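Local coordinates for ribosomal-protein-serine acetyltransferase, putative (Vibrio cholerae O1 biovar eltor, PDB 2FCK), which is a putative GNAT-family acetyltransferase that probably transfers an acetyl group to the N-terminal serine or alanine of proteins, at residues Gln13-Arg18 against Lys116-Ala121; Phe73-Arg78 against Gly85-Asn90; Leu101-Gly106 against Leu135-Asp140; Glu158-Asn163 against Ala173-Ser178. All blocks are in the same frame, centred on the assembly; numbering follows the deposited sequence. Where two conformers were deposited one is given.

Contact 1 of 4, residues Gln13-Arg18 against Lys116-Ala121. With NO3 (nitrate ion), chain D.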
loop_
_atom_site.group_PDB
_atom_site.type_symbol
_atom_site.label_atom_id
_atom_site.label_comp_id
_atom_site.label_asym_id
_atom_site.label_seq_id
_atom_site.Cartn_x
_atom_site.Cartn_y
_atom_site.Cartn_z
ATOM N N GLN A 13 0.972 -29.655 4.971
ATOM C CA GLN A 13 1.375 -31.067 5.069
ATOM C C GLN A 13 2.851 -31.224 5.476
ATOM O O GLN A 13 3.209 -32.045 6.365
ATOM C CB GLN A 13 1.121 -31.779 3.727
ATOM C CG GLN A 13 1.570 -33.228 3.802
ATOM C CD GLN A 13 1.693 -33.902 2.451
ATOM O OE1 GLN A 13 1.507 -33.293 1.405
ATOM N NE2 GLN A 13 2.083 -35.174 2.478
ATOM N N ARG A 14 3.709 -30.432 4.838
ATOM C CA ARG A 14 5.154 -30.598 5.019
ATOM C C ARG A 14 5.870 -29.475 5.785
ATOM O O ARG A 14 7.026 -29.654 6.196
ATOM C CB ARG A 14 5.820 -30.811 3.666
ATOM C CG ARG A 14 5.291 -32.042 2.887
ATOM C CD ARG A 14 5.997 -32.137 1.572
ATOM N NE ARG A 14 5.663 -31.024 0.682
ATOM C CZ ARG A 14 6.188 -30.856 -0.528
ATOM N NH1 ARG A 14 5.823 -29.824 -1.287
ATOM N NH2 ARG A 14 7.070 -31.757 -0.999
ATOM N N LEU A 15 5.170 -28.357 5.995
ATOM C CA LEU A 15 5.797 -27.087 6.440
ATOM C C LEU A 15 5.107 -26.437 7.627
ATOM O O LEU A 15 3.894 -26.609 7.847
ATOM C CB LEU A 15 5.895 -26.054 5.266
ATOM C CG LEU A 15 6.530 -26.538 3.981
ATOM C CD1 LEU A 15 6.364 -25.454 2.859
ATOM C CD2 LEU A 15 7.999 -26.969 4.212
ATOM N N GLN A 16 5.896 -25.669 8.381
ATOM C CA GLN A 16 5.401 -24.951 9.535
ATOM C C GLN A 16 5.844 -23.516 9.333
ATOM O O GLN A 16 7.051 -23.252 9.253
ATOM C CB GLN A 16 6.034 -25.534 10.804
ATOM C CG GLN A 16 5.634 -24.845 12.054
ATOM C CD GLN A 16 6.525 -25.270 13.217
ATOM O OE1 GLN A 16 7.764 -25.255 13.113
ATOM N NE2 GLN A 16 5.897 -25.716 14.293
ATOM N N LEU A 17 4.870 -22.614 9.247
ATOM C CA LEU A 17 5.127 -21.194 9.024
ATOM C C LEU A 17 4.947 -20.520 10.390
ATOM O O LEU A 17 3.852 -20.572 10.948
ATOM C CB LEU A 17 4.119 -20.603 8.002
ATOM C CG LEU A 17 4.438 -20.815 6.512
ATOM C CD1 LEU A 17 4.486 -22.327 6.131
ATOM C CD2 LEU A 17 3.342 -20.114 5.738
ATOM N N ARG A 18 5.984 -19.844 10.892
ATOM C CA ARG A 18 5.941 -19.257 12.240
ATOM C C ARG A 18 7.043 -18.222 12.420
ATOM O O ARG A 18 7.961 -18.125 11.594
ATOM C CB ARG A 18 6.129 -20.368 13.289
ATOM C CG ARG A 18 7.431 -21.206 13.127
ATOM C CD ARG A 18 7.696 -21.981 14.414
ATOM N NE ARG A 18 8.842 -22.873 14.318
ATOM C CZ ARG A 18 10.092 -22.508 14.588
ATOM N NH1 ARG A 18 10.358 -21.241 14.902
ATOM N NH2 ARG A 18 11.072 -23.403 14.504
ATOM N N LYS A 116 5.886 -23.110 -3.379
ATOM C CA LYS A 116 4.470 -23.077 -3.756
ATOM C C LYS A 116 3.604 -23.446 -2.523
ATOM O O LYS A 116 2.587 -22.787 -2.262
ATOM C CB LYS A 116 4.184 -24.047 -4.917
ATOM C CG LYS A 116 2.752 -23.904 -5.423
ATOM C CD LYS A 116 2.512 -24.841 -6.587
ATOM C CE LYS A 116 1.083 -24.798 -7.045
ATOM N NZ LYS A 116 0.960 -25.827 -8.129
ATOM N N GLU A 117 4.031 -24.415 -1.738
ATOM C CA GLU A 117 3.254 -24.829 -0.581
ATOM C C GLU A 117 3.206 -23.688 0.469
ATOM O O GLU A 117 2.145 -23.364 0.988
ATOM C CB GLU A 117 3.859 -26.114 0.032
ATOM C CG GLU A 117 3.069 -26.688 1.207
ATOM C CD GLU A 117 3.626 -28.038 1.629
ATOM O OE1 GLU A 117 4.195 -28.750 0.775
ATOM O OE2 GLU A 117 3.521 -28.397 2.810
ATOM N N ALA A 118 4.350 -23.078 0.781
ATOM C CA ALA A 118 4.396 -22.005 1.769
ATOM C C ALA A 118 3.637 -20.738 1.293
ATOM O O ALA A 118 2.853 -20.128 2.038
ATOM C CB ALA A 118 5.859 -21.661 2.071
ATOM N N LEU A 119 3.892 -20.328 0.050
ATOM C CA LEU A 119 3.281 -19.087 -0.414
ATOM C C LEU A 119 1.773 -19.261 -0.598
ATOM O O LEU A 119 0.979 -18.372 -0.262
ATOM C CB LEU A 119 3.984 -18.562 -1.695
ATOM C CG LEU A 119 3.508 -17.234 -2.250
ATOM C CD1 LEU A 119 3.727 -16.165 -1.212
ATOM C CD2 LEU A 119 4.318 -16.897 -3.535
ATOM N N THR A 120 1.358 -20.449 -1.074
ATOM C CA THR A 120 -0.080 -20.694 -1.202
ATOM C C THR A 120 -0.765 -20.676 0.181
ATOM O O THR A 120 -1.864 -20.119 0.318
ATOM C CB THR A 120 -0.341 -22.054 -1.911
ATOM O OG1 THR A 120 0.135 -21.949 -3.276
ATOM C CG2 THR A 120 -1.840 -22.414 -1.913
ATOM N N ALA A 121 -0.088 -21.224 1.200
ATOM C CA ALA A 121 -0.639 -21.204 2.580
ATOM C C ALA A 121 -0.891 -19.755 3.012
ATOM O O ALA A 121 -1.978 -19.407 3.539
ATOM C CB ALA A 121 0.335 -21.899 3.528
HETATM N N NO3 D . 8.260 -23.907 -5.704
HETATM O O1 NO3 D . 9.329 -23.079 -5.445
HETATM O O2 NO3 D . 7.614 -23.982 -6.910
HETATM O O3 NO3 D . 7.758 -24.688 -4.717
#
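Arg-14 and Glu-117 carry the polar part of this contact between strand 15-18 and helix 114-129. Glu-117 is stretched out toward the strand, with CG anti to the backbone N (chi1 -176°). Its two carboxylate oxygens divide the work. OE1 takes both side-chain bonds from Arg-14: NE at 2.7 Å on the syn lone pair, and NH1 at 2.8 Å nearly along the C-O bond. The guanidinium and carboxylate planes lie only 14° apart, which makes this a nearly flat, side-on salt bridge. OE2 accepts from the backbone N of Arg-14 at 2.9 Å and also bonds Thr-12 OG1. Both oxygens are therefore engaged, which probably favours the ionised acid. The third guanidinium nitrogen, Arg-14 NH2, bonds Gln-112 O in the loop ahead of the helix.

The apolar part lies deeper. Leu-15 CD1 packs against Ala-118 CB at 3.9 Å and also touches CB and CG of Glu-117. Leu-17 CD2 meets Ala-121 CB at 4.1 Å. The small alanines let the strand's leucines come close.

A nitrate ion accepts from Lys-116 N at 2.8 Å through its O3. Lys-116 lies in the first turn of the helix, after the glycine-rich loop, where GNAT enzymes usually hold the coenzyme A pyrophosphate.

Strand 71-77 pairs with strand 15-18, and its Val-75 touches both Leu-15 and Ala-118. Val-87 of strand 83-93 touches Leu-17 and Ala-118.

Contact 2 of 4, residues Phe73-Arg78 against Gly85-Asn90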
loop_
_atom_site.group_PDB
_atom_site.type_symbol
_atom_site.label_atom_id
_atom_site.label_comp_id
_atom_site.label_asym_id
_atom_site.label_seq_id
_atom_site.Cartn_x
_atom_site.Cartn_y
_atom_site.Cartn_z
ATOM N N PHE A 73 7.032 -14.787 8.303
ATOM C CA PHE A 73 7.049 -16.170 8.726
ATOM C C PHE A 73 8.306 -16.870 8.241
ATOM O O PHE A 73 8.587 -16.923 7.015
ATOM C CB PHE A 73 5.883 -16.950 8.116
ATOM C CG PHE A 73 4.520 -16.464 8.537
ATOM C CD1 PHE A 73 3.897 -15.417 7.853
ATOM C CD2 PHE A 73 3.818 -17.140 9.556
ATOM C CE1 PHE A 73 2.610 -14.991 8.208
ATOM C CE2 PHE A 73 2.530 -16.706 9.910
ATOM C CZ PHE A 73 1.931 -15.650 9.241
ATOM N N GLY A 74 9.054 -17.450 9.173
ATOM C CA GLY A 74 10.029 -18.453 8.757
ATOM C C GLY A 74 9.275 -19.685 8.248
ATOM O O GLY A 74 8.222 -20.085 8.792
ATOM N N VAL A 75 9.818 -20.309 7.226
ATOM C CA VAL A 75 9.216 -21.546 6.714
ATOM C C VAL A 75 10.112 -22.705 7.123
ATOM O O VAL A 75 11.261 -22.780 6.670
ATOM C CB VAL A 75 9.055 -21.488 5.160
ATOM C CG1 VAL A 75 8.444 -22.832 4.592
ATOM C CG2 VAL A 75 8.174 -20.277 4.742
ATOM N N PHE A 76 9.583 -23.573 8.000
ATOM C CA PHE A 76 10.334 -24.708 8.512
ATOM C C PHE A 76 9.770 -26.036 8.014
ATOM O O PHE A 76 8.568 -26.262 8.045
ATOM C CB PHE A 76 10.309 -24.713 10.027
ATOM C CG PHE A 76 10.968 -23.532 10.658
ATOM C CD1 PHE A 76 10.252 -22.355 10.877
ATOM C CD2 PHE A 76 12.308 -23.599 11.064
ATOM C CE1 PHE A 76 10.865 -21.253 11.490
ATOM C CE2 PHE A 76 12.931 -22.486 11.677
ATOM C CZ PHE A 76 12.213 -21.316 11.889
ATOM N N GLU A 77 10.675 -26.924 7.606
ATOM C CA GLU A 77 10.309 -28.268 7.216
ATOM C C GLU A 77 9.894 -28.992 8.491
ATOM O O GLU A 77 10.597 -28.959 9.501
ATOM C CB GLU A 77 11.529 -28.918 6.546
ATOM C CG GLU A 77 11.327 -30.256 5.916
ATOM C CD GLU A 77 12.565 -30.623 5.120
ATOM O OE1 GLU A 77 13.686 -30.559 5.685
ATOM O OE2 GLU A 77 12.429 -30.930 3.927
ATOM N N ARG A 78 8.715 -29.601 8.472
ATOM C CA ARG A 78 8.095 -30.051 9.695
ATOM C C ARG A 78 8.911 -31.203 10.288
ATOM O O ARG A 78 9.130 -31.232 11.473
ATOM C CB ARG A 78 6.652 -30.497 9.460
ATOM C CG ARG A 78 5.673 -29.376 9.212
ATOM C CD ARG A 78 4.269 -29.894 8.986
ATOM N NE ARG A 78 3.693 -30.405 10.236
ATOM C CZ ARG A 78 2.582 -31.137 10.308
ATOM N NH1 ARG A 78 1.949 -31.498 9.199
ATOM N NH2 ARG A 78 2.128 -31.542 11.502
ATOM N N GLY A 85 13.278 -20.973 4.143
ATOM C CA GLY A 85 12.971 -19.678 3.541
ATOM C C GLY A 85 11.996 -18.885 4.385
ATOM O O GLY A 85 11.809 -19.182 5.592
HETATM N N MSE A 86 11.395 -17.865 3.769
HETATM C CA MSE A 86 10.425 -17.016 4.486
HETATM C C MSE A 86 9.332 -16.607 3.509
HETATM O O MSE A 86 9.573 -16.466 2.292
HETATM C CB MSE A 86 11.112 -15.790 5.062
HETATM C CG MSE A 86 12.065 -16.115 6.211
HETATM SE SE MSE A 86 12.686 -14.429 7.027
HETATM C CE MSE A 86 11.146 -14.195 8.212
ATOM N N VAL A 87 8.130 -16.440 4.040
ATOM C CA VAL A 87 7.042 -15.792 3.315
ATOM C C VAL A 87 6.512 -14.717 4.249
ATOM O O VAL A 87 6.475 -14.918 5.478
ATOM C CB VAL A 87 5.917 -16.797 2.886
ATOM C CG1 VAL A 87 6.454 -17.811 1.810
ATOM C CG2 VAL A 87 5.263 -17.501 4.127
ATOM N N ALA A 88 6.153 -13.575 3.681
ATOM C CA ALA A 88 5.738 -12.469 4.549
ATOM C C ALA A 88 4.579 -11.690 4.021
ATOM O O ALA A 88 4.499 -11.460 2.806
ATOM C CB ALA A 88 6.912 -11.529 4.774
ATOM N N ILE A 89 3.755 -11.184 4.944
ATOM C CA ILE A 89 2.907 -10.026 4.611
ATOM C C ILE A 89 3.751 -8.807 4.987
ATOM O O ILE A 89 4.053 -8.577 6.178
ATOM C CB ILE A 89 1.581 -9.987 5.411
ATOM C CG1 ILE A 89 0.757 -11.259 5.184
ATOM C CG2 ILE A 89 0.729 -8.771 4.964
ATOM C CD1 ILE A 89 -0.326 -11.514 6.219
ATOM N N ASN A 90 4.170 -8.064 3.970
ATOM C CA ASN A 90 5.047 -6.947 4.217
ATOM C C ASN A 90 4.310 -5.727 4.700
ATOM O O ASN A 90 4.850 -5.007 5.533
ATOM C CB ASN A 90 5.794 -6.554 2.945
ATOM C CG ASN A 90 6.806 -7.536 2.535
ATOM O OD1 ASN A 90 7.474 -8.145 3.367
ATOM N ND2 ASN A 90 6.973 -7.685 1.212
#
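Val-75 N donates to Gly-85 O at 2.8 Å, a fairly straight bond (163° at the hydrogen) that reaches the oxygen from above its carbonyl plane. It belongs to the antiparallel beta hairpin of strands 71-77 and 83-93 in the GNAT sheet. Phe-73 and Val-87 form a hydrogen-bonded pair with two further bonds. Phe-73 N gives to Val-87 O at 2.9 Å, and Val-87 N returns to Phe-73 O at 3.0 Å. Phe-73 O also receives a CA-H contact from Met-86, a selenomethionine, with CA 3.1 Å away. Gly-74 and Met-86 face each other as a non-hydrogen-bonded pair.

Phe-73, Val-75 and Val-87 share the face packed against helix 114-129, where Leu-122 and Ala-118 meet them. Trp-65 makes an edge-to-face contact with the Phe-73 ring. Val-75 has CG1 anti to the backbone N (chi1 178°), which leaves CG2 beside that N and turned to the partner strand. There CG2 meets Val-87 CG2 at 4.1 Å. The same Val-87 methyl lies 4.1 Å from Phe-73 CB. The ring of Phe-73 presents its edge to the neighbouring backbone: Val-87 O lies in the ring plane, with CD1 3.5 Å from it.

Contact 3 of 4, residues Leu101-Gly106 against Leu135-Asp140. With NO3 (nitrate ion), chain C.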
loop_
_atom_site.group_PDB
_atom_site.type_symbol
_atom_site.label_atom_id
_atom_site.label_comp_id
_atom_site.label_asym_id
_atom_site.label_seq_id
_atom_site.Cartn_x
_atom_site.Cartn_y
_atom_site.Cartn_z
ATOM N N LEU A 101 2.864 -8.834 -0.385
ATOM C CA LEU A 101 3.555 -10.059 0.055
ATOM C C LEU A 101 4.981 -10.084 -0.475
ATOM O O LEU A 101 5.320 -9.499 -1.560
ATOM C CB LEU A 101 2.834 -11.314 -0.473
ATOM C CG LEU A 101 1.362 -11.514 -0.126
ATOM C CD1 LEU A 101 1.000 -12.929 -0.558
ATOM C CD2 LEU A 101 1.023 -11.336 1.327
ATOM N N GLY A 102 5.833 -10.773 0.281
ATOM C CA GLY A 102 7.187 -11.009 -0.165
ATOM C C GLY A 102 7.569 -12.406 0.272
ATOM O O GLY A 102 6.860 -13.033 1.063
ATOM N N TYR A 103 8.669 -12.907 -0.261
ATOM C CA TYR A 103 9.125 -14.242 0.087
ATOM C C TYR A 103 10.535 -14.481 -0.458
ATOM O O TYR A 103 10.991 -13.764 -1.377
ATOM C CB TYR A 103 8.194 -15.369 -0.492
ATOM C CG TYR A 103 7.900 -15.106 -1.977
ATOM C CD1 TYR A 103 8.741 -15.602 -2.960
ATOM C CD2 TYR A 103 6.810 -14.332 -2.344
ATOM C CE1 TYR A 103 8.477 -15.319 -4.359
ATOM C CE2 TYR A 103 6.532 -14.039 -3.708
ATOM C CZ TYR A 103 7.368 -14.526 -4.683
ATOM O OH TYR A 103 7.069 -14.251 -6.017
ATOM N N TRP A 104 11.195 -15.487 0.094
ATOM C CA TRP A 104 12.443 -15.949 -0.498
ATOM C C TRP A 104 12.593 -17.394 -0.081
ATOM O O TRP A 104 12.314 -17.754 1.037
ATOM C CB TRP A 104 13.640 -15.064 -0.117
ATOM C CG TRP A 104 13.819 -14.740 1.328
ATOM C CD1 TRP A 104 13.433 -13.624 1.969
ATOM C CD2 TRP A 104 14.475 -15.569 2.295
ATOM N NE1 TRP A 104 13.816 -13.689 3.303
ATOM C CE2 TRP A 104 14.459 -14.874 3.521
ATOM C CE3 TRP A 104 15.090 -16.826 2.231
ATOM C CZ2 TRP A 104 15.032 -15.403 4.690
ATOM C CZ3 TRP A 104 15.670 -17.350 3.377
ATOM C CH2 TRP A 104 15.623 -16.640 4.595
ATOM N N ILE A 105 12.939 -18.256 -1.033
ATOM C CA ILE A 105 13.001 -19.672 -0.716
ATOM C C ILE A 105 14.320 -20.183 -1.300
ATOM O O ILE A 105 14.675 -19.805 -2.418
ATOM C CB ILE A 105 11.825 -20.489 -1.380
ATOM C CG1 ILE A 105 10.444 -19.929 -0.973
ATOM C CG2 ILE A 105 11.944 -21.986 -1.066
ATOM C CD1 ILE A 105 10.052 -20.264 0.463
ATOM N N GLY A 106 15.020 -20.997 -0.515
ATOM C CA GLY A 106 16.292 -21.553 -0.940
ATOM C C GLY A 106 16.080 -22.434 -2.152
ATOM O O GLY A 106 15.108 -23.194 -2.230
ATOM N N LEU A 135 -4.033 -9.147 -3.367
ATOM C CA LEU A 135 -2.658 -9.148 -2.843
ATOM C C LEU A 135 -1.720 -8.730 -3.983
ATOM O O LEU A 135 -1.956 -9.118 -5.104
ATOM C CB LEU A 135 -2.264 -10.558 -2.388
ATOM C CG LEU A 135 -3.174 -11.177 -1.294
ATOM C CD1 LEU A 135 -2.833 -12.675 -1.067
ATOM C CD2 LEU A 135 -3.064 -10.436 0.005
ATOM N N GLU A 136 -0.707 -7.942 -3.666
ATOM C CA GLU A 136 0.383 -7.628 -4.616
ATOM C C GLU A 136 1.721 -8.286 -4.182
ATOM O O GLU A 136 2.104 -8.227 -2.994
ATOM C CB GLU A 136 0.531 -6.129 -4.738
ATOM C CG GLU A 136 -0.627 -5.598 -5.623
ATOM C CD GLU A 136 -0.570 -4.087 -5.874
ATOM O OE1 GLU A 136 0.336 -3.394 -5.348
ATOM O OE2 GLU A 136 -1.509 -3.605 -6.549
ATOM N N ILE A 137 2.417 -8.866 -5.150
ATOM C CA ILE A 137 3.809 -9.309 -5.044
ATOM C C ILE A 137 4.673 -8.412 -5.910
ATOM O O ILE A 137 4.241 -8.136 -7.028
ATOM C CB ILE A 137 3.903 -10.732 -5.518
ATOM C CG1 ILE A 137 3.167 -11.637 -4.519
ATOM C CG2 ILE A 137 5.357 -11.207 -5.667
ATOM C CD1 ILE A 137 2.818 -12.926 -5.073
ATOM N N VAL A 138 5.816 -7.901 -5.401
ATOM C CA VAL A 138 6.737 -7.084 -6.206
ATOM C C VAL A 138 8.022 -7.886 -6.361
ATOM O O VAL A 138 8.630 -8.239 -5.358
ATOM C CB VAL A 138 7.102 -5.721 -5.532
ATOM C CG1 VAL A 138 8.011 -4.878 -6.456
ATOM C CG2 VAL A 138 5.795 -4.999 -5.230
ATOM N N CYS A 139 8.413 -8.186 -7.589
ATOM C CA CYS A 139 9.653 -8.930 -7.795
ATOM C C CYS A 139 10.707 -8.044 -8.404
ATOM O O CYS A 139 10.399 -7.188 -9.232
ATOM C CB CYS A 139 9.428 -10.114 -8.749
ATOM S SG CYS A 139 8.382 -11.386 -8.003
ATOM N N ASP A 140 11.964 -8.276 -8.033
ATOM C CA ASP A 140 13.070 -7.625 -8.714
ATOM C C ASP A 140 13.035 -8.139 -10.151
ATOM O O ASP A 140 12.994 -9.362 -10.348
ATOM C CB ASP A 140 14.390 -8.004 -8.026
ATOM C CG ASP A 140 15.568 -7.182 -8.525
ATOM O OD1 ASP A 140 15.877 -7.226 -9.721
ATOM O OD2 ASP A 140 16.186 -6.445 -7.705
HETATM N N NO3 C . 12.316 -17.137 -4.199
HETATM O O1 NO3 C . 13.573 -17.203 -3.611
HETATM O O2 NO3 C . 11.837 -15.912 -4.621
HETATM O O3 NO3 C . 11.519 -18.258 -4.363
HETATM O O HOH W 1 6.351 -7.262 -2.370
#
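The two parallel strands joined by the beta-alpha-beta crossover through helix 114-129 begin to part here, forming the V-shaped splay that marks the GNAT fold. Between 101-106 and 135-140 there is one direct backbone bond: Leu-101 N donates to Glu-136 O at 2.8 Å, nearly straight (170°). Glu-136 is also backbone-bonded to Ala-99. One step on, a water takes over. It donates to Leu-101 O at 2.6 Å and accepts from Val-138 N at 3.1 Å.

On the side of helix 114-129 side chains join the strands. Leu-101 CD1 packs on Leu-135 CD1 at 3.9 Å, and Leu-101 CB rests on Ile-137 CG1. Tyr-103 reaches across further along. Its CG sits between the backbone N and the carbonyl carbon (chi1 48°), and its side chain crosses that of Ile-137 at about a right angle. Tyr-103 CE2 lies 3.6 Å from Ile-137 CG2. The hydroxyl bonds Ser-146 O of helix 144-152, which fixes the far end of the ring.

In GNAT enzymes this opening usually receives acetyl-coenzyme A. A nitrate ion lies beside strand 101-105, and Ile-105 N donates to its O1 at 2.9 Å. Nitrate O2 sits at the edge of the Tyr-103 ring, 3.4 Å from CE1.

Contact 4 of 4, residues Glu158-Asn163 against Ala173-Ser178. With NO3 (nitrate ion), chain G.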
loop_
_atom_site.group_PDB
_atom_site.type_symbol
_atom_site.label_atom_id
_atom_site.label_comp_id
_atom_site.label_asym_id
_atom_site.label_seq_id
_atom_site.Cartn_x
_atom_site.Cartn_y
_atom_site.Cartn_z
ATOM N N GLU A 158 1.319 -7.743 -13.775
ATOM C CA GLU A 158 0.863 -6.456 -14.228
ATOM C C GLU A 158 2.108 -5.690 -14.633
ATOM O O GLU A 158 2.853 -6.087 -15.522
ATOM C CB GLU A 158 0.036 -5.730 -13.144
ATOM C CG GLU A 158 -1.284 -6.498 -12.834
ATOM C CD GLU A 158 -2.112 -5.946 -11.698
ATOM O OE1 GLU A 158 -1.738 -4.906 -11.117
ATOM O OE2 GLU A 158 -3.172 -6.552 -11.402
ATOM N N GLN A 159 2.373 -4.616 -13.932
ATOM C CA GLN A 159 3.268 -3.628 -14.422
ATOM C C GLN A 159 4.739 -3.830 -14.068
ATOM O O GLN A 159 5.069 -4.497 -13.081
ATOM C CB GLN A 159 2.785 -2.282 -13.898
ATOM C CG GLN A 159 3.183 -1.159 -14.759
ATOM C CD GLN A 159 2.213 -0.829 -15.871
ATOM O OE1 GLN A 159 2.370 0.190 -16.529
ATOM N NE2 GLN A 159 1.222 -1.676 -16.095
ATOM N N LEU A 160 5.616 -3.252 -14.889
ATOM C CA LEU A 160 6.944 -2.956 -14.456
ATOM C C LEU A 160 6.824 -1.508 -13.930
ATOM O O LEU A 160 6.573 -0.580 -14.718
ATOM C CB LEU A 160 7.887 -2.943 -15.668
ATOM C CG LEU A 160 9.345 -2.566 -15.378
ATOM C CD1 LEU A 160 9.917 -3.479 -14.350
ATOM C CD2 LEU A 160 10.175 -2.701 -16.704
ATOM N N ALA A 161 6.993 -1.344 -12.639
ATOM C CA ALA A 161 6.702 -0.069 -11.966
ATOM C C ALA A 161 7.981 0.585 -11.435
ATOM O O ALA A 161 8.659 0.012 -10.578
ATOM C CB ALA A 161 5.758 -0.346 -10.864
ATOM N N PRO A 162 8.285 1.816 -11.888
ATOM C CA PRO A 162 9.477 2.489 -11.341
ATOM C C PRO A 162 9.344 2.820 -9.846
ATOM O O PRO A 162 8.220 3.018 -9.331
ATOM C CB PRO A 162 9.595 3.774 -12.177
ATOM C CG PRO A 162 8.256 4.003 -12.738
ATOM C CD PRO A 162 7.641 2.615 -12.944
ATOM N N ASN A 163 10.490 2.808 -9.151
ATOM C CA ASN A 163 10.562 3.099 -7.715
ATOM C C ASN A 163 9.581 2.306 -6.862
ATOM O O ASN A 163 9.057 2.764 -5.837
ATOM C CB ASN A 163 10.361 4.631 -7.491
ATOM C CG ASN A 163 11.503 5.491 -7.992
ATOM O OD1 ASN A 163 11.550 6.717 -7.654
ATOM N ND2 ASN A 163 12.385 4.948 -8.824
ATOM N N ALA A 173 12.960 -0.232 -9.775
ATOM C CA ALA A 173 11.801 -0.664 -10.586
ATOM C C ALA A 173 11.492 -2.120 -10.255
ATOM O O ALA A 173 12.413 -2.964 -10.183
ATOM C CB ALA A 173 12.086 -0.506 -12.023
ATOM N N GLY A 174 10.227 -2.406 -9.929
ATOM C CA GLY A 174 9.795 -3.798 -9.625
ATOM C C GLY A 174 8.603 -4.226 -10.447
ATOM O O GLY A 174 7.806 -3.413 -10.911
ATOM N N ILE A 175 8.524 -5.540 -10.690
ATOM C CA ILE A 175 7.385 -6.083 -11.395
ATOM C C ILE A 175 6.294 -6.407 -10.382
ATOM O O ILE A 175 6.513 -7.126 -9.398
ATOM C CB ILE A 175 7.739 -7.418 -12.096
ATOM C CG1 ILE A 175 8.972 -7.264 -12.993
ATOM C CG2 ILE A 175 6.472 -7.925 -12.790
ATOM C CD1 ILE A 175 9.603 -8.633 -13.467
ATOM N N VAL A 176 5.112 -5.871 -10.630
ATOM C CA VAL A 176 3.957 -6.099 -9.772
ATOM C C VAL A 176 3.134 -7.264 -10.305
ATOM O O VAL A 176 2.744 -7.249 -11.481
ATOM C CB VAL A 176 3.079 -4.807 -9.774
ATOM C CG1 VAL A 176 1.780 -5.035 -9.012
ATOM C CG2 VAL A 176 3.924 -3.642 -9.247
ATOM N N PHE A 177 2.914 -8.262 -9.441
ATOM C CA PHE A 177 1.969 -9.335 -9.727
ATOM C C PHE A 177 0.790 -9.183 -8.762
ATOM O O PHE A 177 0.991 -8.773 -7.595
ATOM C CB PHE A 177 2.626 -10.702 -9.462
ATOM C CG PHE A 177 3.779 -11.009 -10.366
ATOM C CD1 PHE A 177 3.618 -11.829 -11.474
ATOM C CD2 PHE A 177 5.037 -10.460 -10.087
ATOM C CE1 PHE A 177 4.702 -12.112 -12.297
ATOM C CE2 PHE A 177 6.143 -10.731 -10.871
ATOM C CZ PHE A 177 5.959 -11.558 -12.030
ATOM N N SER A 178 -0.401 -9.618 -9.188
ATOM C CA SER A 178 -1.557 -9.596 -8.315
ATOM C C SER A 178 -2.205 -10.966 -8.165
ATOM O O SER A 178 -2.098 -11.828 -9.036
ATOM C CB SER A 178 -2.620 -8.615 -8.850
ATOM O OG SER A 178 -3.220 -9.168 -10.007
HETATM N N NO3 G . 13.614 2.813 -10.576
HETATM O O1 NO3 G . 13.295 2.574 -9.243
HETATM O O2 NO3 G . 14.952 3.072 -10.933
HETATM O O3 NO3 G . 12.610 2.802 -11.544
#
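Val-176 lies across from Glu-158, Gln-159 and Ala-161, and its side chain touches all three. Val-176 CB stands 3.9 Å from Gln-159 O. CG1 is anti to the backbone N (chi1 174°) and lies near OE1 of Glu-158, whose side chain was modelled in two conformers, so its contacts are less certain. Val-176 CG2 lies beside the backbone N and ends 4.1 Å from Ala-161 CB. The backbone of Val-176 bonds two successive residues: Glu-158 N donates to Val-176 O at 2.7 Å, and Val-176 N donates to Gln-159 O at 2.8 Å. This is a beta bulge in an otherwise regular antiparallel pair.

Past the bulge, Leu-160 and Ile-175 form a non-hydrogen-bonded pair. Leu-160 CD1 crosses over to Ile-175 CG1 at 4.1 Å. Ala-161 and Gly-174 form the hydrogen-bonded pair that follows. Ala-161 N gives to Gly-174 O at 2.8 Å, and Gly-174 N gives to Ala-161 O. Near the other end, in the modelled conformer, Ser-178 OG donates to Glu-158 OE2. Glu-158 OE1 forms a salt bridge with Arg-134.

The chain turns a corner at Pro-162 and Asn-163. A nitrate ion sits there, with Asn-163 N donating to its O1 at 2.8 Å.

Strand 134-139 pairs with the other edge of strand 170-179. Helix 144-152 covers Ile-175 and Phe-177. Arg-134 of the second subunit bonds Pro-162 O, so strand 156-164 also takes part in the dimer.

All four contacts reach one mixed sheet. Contacts 1 and 2 are closest, with centres about 7 Å apart, and strand 15-18 bonds strand 71-77 directly. Contact 2 passes to contact 3, about 11 Å off between centres, through bonds between strands 83-93 and 98-105. Contact 3 meets contact 4 where strand 134-139 pairs with strand 170-179; these centres are about 12 Å apart. Contacts 1 and 4 lie on opposite sides of the chain's centre, about 25 Å apart between centres. Leu-119 of the helix in contact 1 packs on Tyr-103 of contact 3. The nitrates of these two contacts lie around the probable acetyl-coenzyme A groove, whereas contact 4 faces the second subunit.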